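Local coordinates for Lmo0812 protein (PDB 4YF1) that is a putative HD-domain pyrophosphohydrolase that may remove the 3'-diphosphate from guanosine-3',5'-bis(diphosphate), at residues 103-108 with 115-120. Sequence-based numbering, arbitrary orientation.
Sequences IEQVRT and ALIVAD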
loop_
_atom_site.group_PDB
_atom_site.type_symbol
_atom_site.label_atom_id
_atom_site.label_comp_id
_atom_site.label_asym_id
_atom_site.label_seq_id
_atom_site.Cartn_x
_atom_site.Cartn_y
_atom_site.Cartn_z
ATOM N N ILE A 103 21.968 -6.160 -6.935
ATOM C CA ILE A 103 23.166 -5.886 -6.125
ATOM C C ILE A 103 23.781 -4.524 -6.499
ATOM O O ILE A 103 24.077 -3.709 -5.586
ATOM C CB ILE A 103 24.197 -7.027 -6.243
ATOM C CG1 ILE A 103 23.602 -8.271 -5.586
ATOM C CG2 ILE A 103 25.536 -6.651 -5.601
ATOM C CD1 ILE A 103 24.349 -9.566 -5.925
ATOM N N GLU A 104 23.879 -4.230 -7.807
ATOM C CA GLU A 104 24.415 -2.943 -8.242
ATOM C C GLU A 104 23.515 -1.798 -7.728
ATOM O O GLU A 104 24.015 -0.747 -7.298
ATOM C CB GLU A 104 24.561 -2.853 -9.795
ATOM C CG GLU A 104 25.013 -1.455 -10.309
ATOM C CD GLU A 104 25.029 -1.290 -11.842
ATOM O OE1 GLU A 104 24.605 -2.214 -12.583
ATOM O OE2 GLU A 104 25.499 -0.237 -12.315
ATOM N N GLN A 105 22.199 -2.005 -7.799
ATOM C CA GLN A 105 21.250 -0.987 -7.351
ATOM C C GLN A 105 21.310 -0.754 -5.815
ATOM O O GLN A 105 21.245 0.427 -5.354
ATOM C CB GLN A 105 19.854 -1.339 -7.839
ATOM C CG GLN A 105 18.749 -0.422 -7.396
ATOM C CD GLN A 105 18.799 0.906 -8.077
ATOM O OE1 GLN A 105 19.599 1.156 -8.982
ATOM N NE2 GLN A 105 17.898 1.763 -7.666
ATOM N N VAL A 106 21.477 -1.825 -5.034
ATOM C CA VAL A 106 21.592 -1.677 -3.591
ATOM C C VAL A 106 22.922 -1.024 -3.252
ATOM O O VAL A 106 23.013 -0.302 -2.243
ATOM C CB VAL A 106 21.337 -2.971 -2.796
ATOM C CG1 VAL A 106 22.621 -3.763 -2.621
ATOM C CG2 VAL A 106 20.736 -2.675 -1.413
ATOM N N ARG A 107 23.915 -1.144 -4.136
ATOM C CA ARG A 107 25.184 -0.464 -3.870
ATOM C C ARG A 107 25.105 1.046 -4.131
ATOM O O ARG A 107 25.578 1.835 -3.327
ATOM C CB ARG A 107 26.285 -1.026 -4.735
ATOM C CG ARG A 107 27.647 -0.385 -4.555
ATOM C CD ARG A 107 28.645 -0.835 -5.618
ATOM N NE ARG A 107 28.775 -2.277 -5.626
ATOM C CZ ARG A 107 28.577 -3.107 -6.645
ATOM N NH1 ARG A 107 28.739 -4.399 -6.413
ATOM N NH2 ARG A 107 28.323 -2.701 -7.895
ATOM N N THR A 108 24.560 1.405 -5.288
ATOM C CA THR A 108 24.593 2.782 -5.799
ATOM C C THR A 108 23.334 3.595 -5.592
ATOM O O THR A 108 23.378 4.819 -5.796
ATOM C CB THR A 108 24.854 2.781 -7.324
ATOM O OG1 THR A 108 23.790 2.056 -7.985
ATOM C CG2 THR A 108 26.187 2.114 -7.639
ATOM N N ALA A 115 16.724 1.060 0.925
ATOM C CA ALA A 115 15.808 0.549 1.947
ATOM C C ALA A 115 14.712 -0.342 1.358
ATOM O O ALA A 115 14.311 -1.326 1.985
ATOM C CB ALA A 115 15.194 1.700 2.742
ATOM N N LEU A 116 14.238 -0.004 0.158
ATOM C CA LEU A 116 13.195 -0.789 -0.488
ATOM C C LEU A 116 13.674 -2.206 -0.778
ATOM O O LEU A 116 12.931 -3.204 -0.578
ATOM C CB LEU A 116 12.805 -0.133 -1.785
ATOM C CG LEU A 116 11.950 1.109 -1.527
ATOM C CD1 LEU A 116 12.023 1.991 -2.772
ATOM C CD2 LEU A 116 10.523 0.698 -1.203
ATOM N N ILE A 117 14.908 -2.285 -1.237
ATOM C CA ILE A 117 15.507 -3.602 -1.551
ATOM C C ILE A 117 15.762 -4.388 -0.269
ATOM O O ILE A 117 15.426 -5.579 -0.211
ATOM C CB ILE A 117 16.824 -3.460 -2.335
ATOM C CG1 ILE A 117 16.546 -2.879 -3.722
ATOM C CG2 ILE A 117 17.523 -4.840 -2.462
ATOM C CD1 ILE A 117 17.766 -2.458 -4.528
ATOM N N VAL A 118 16.407 -3.783 0.725
ATOM C CA VAL A 118 16.729 -4.538 1.948
ATOM C C VAL A 118 15.457 -4.989 2.705
ATOM O O VAL A 118 15.388 -6.140 3.145
ATOM C CB VAL A 118 17.706 -3.802 2.848
ATOM C CG1 VAL A 118 18.017 -4.575 4.090
ATOM C CG2 VAL A 118 18.991 -3.432 2.117
ATOM N N ALA A 119 14.443 -4.127 2.796
ATOM C CA ALA A 119 13.198 -4.488 3.463
ATOM C C ALA A 119 12.525 -5.686 2.789
ATOM O O ALA A 119 12.020 -6.591 3.454
ATOM C CB ALA A 119 12.250 -3.310 3.515
ATOM N N ASP A 120 12.519 -5.670 1.466
ATOM C CA ASP A 120 11.961 -6.769 0.689
ATOM C C ASP A 120 12.725 -8.074 1.008
ATOM O O ASP A 120 12.113 -9.109 1.259
ATOM C CB ASP A 120 12.090 -6.454 -0.797
ATOM C CG ASP A 120 11.652 -7.632 -1.696
ATOM O OD1 ASP A 120 10.499 -8.080 -1.572
ATOM O OD2 ASP A 120 12.449 -8.063 -2.539
#
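The peptide group joining Q105 to V106 turns one flat face to I117, whose terminal methyl CD1 sits almost squarely over the nitrogen, 3.8 Å from V106 N. Q105 CG, raised from the plane on the methyl's side, is 3.7 Å from I117 CD1, and V106 CB, near the plane, is 4.0 Å from it. The contact illustrates how two consecutive helices, 95-108 and 111-132, pack in the all-helical HD-domain fold: no hydrogen bond joins segments 103-108 and 115-120, and a few aliphatic branches set the spacing. K114 NZ of the second helix hydrogen-bonds to V106 O and R107 O at the C-terminal end of the first. The segment axes pass 9.7 Å apart with directions differing by 126°, an oblique crossing centred on V106 and I117.

I117 reaches across because its CG1 is anti to the carbonyl carbon and the chain continues extended (chi2 170°), carrying CD1 out to the neighbouring backbone. Q105 offers aliphatic carbons, its side chain running at about a right angle to that of I117. V106 enters with CG2, 4.0 Å from both I117 CG2 and V118 CG2. M161 touches both V106 and V118, while F173, F174 and Y177 of helix 172-184 pack on V118.

One turn beyond I117, D120 hydrogen-bonds to H35 and H87; D120 and H35 may belong to the family's four-residue H...HD...D motif, though no metal is bound to them here. In helix 95-108, E104 O accepts hydrogen bonds from T108 OG1, 2.9 Å away, and T108 N, on opposite faces of its carbonyl plane.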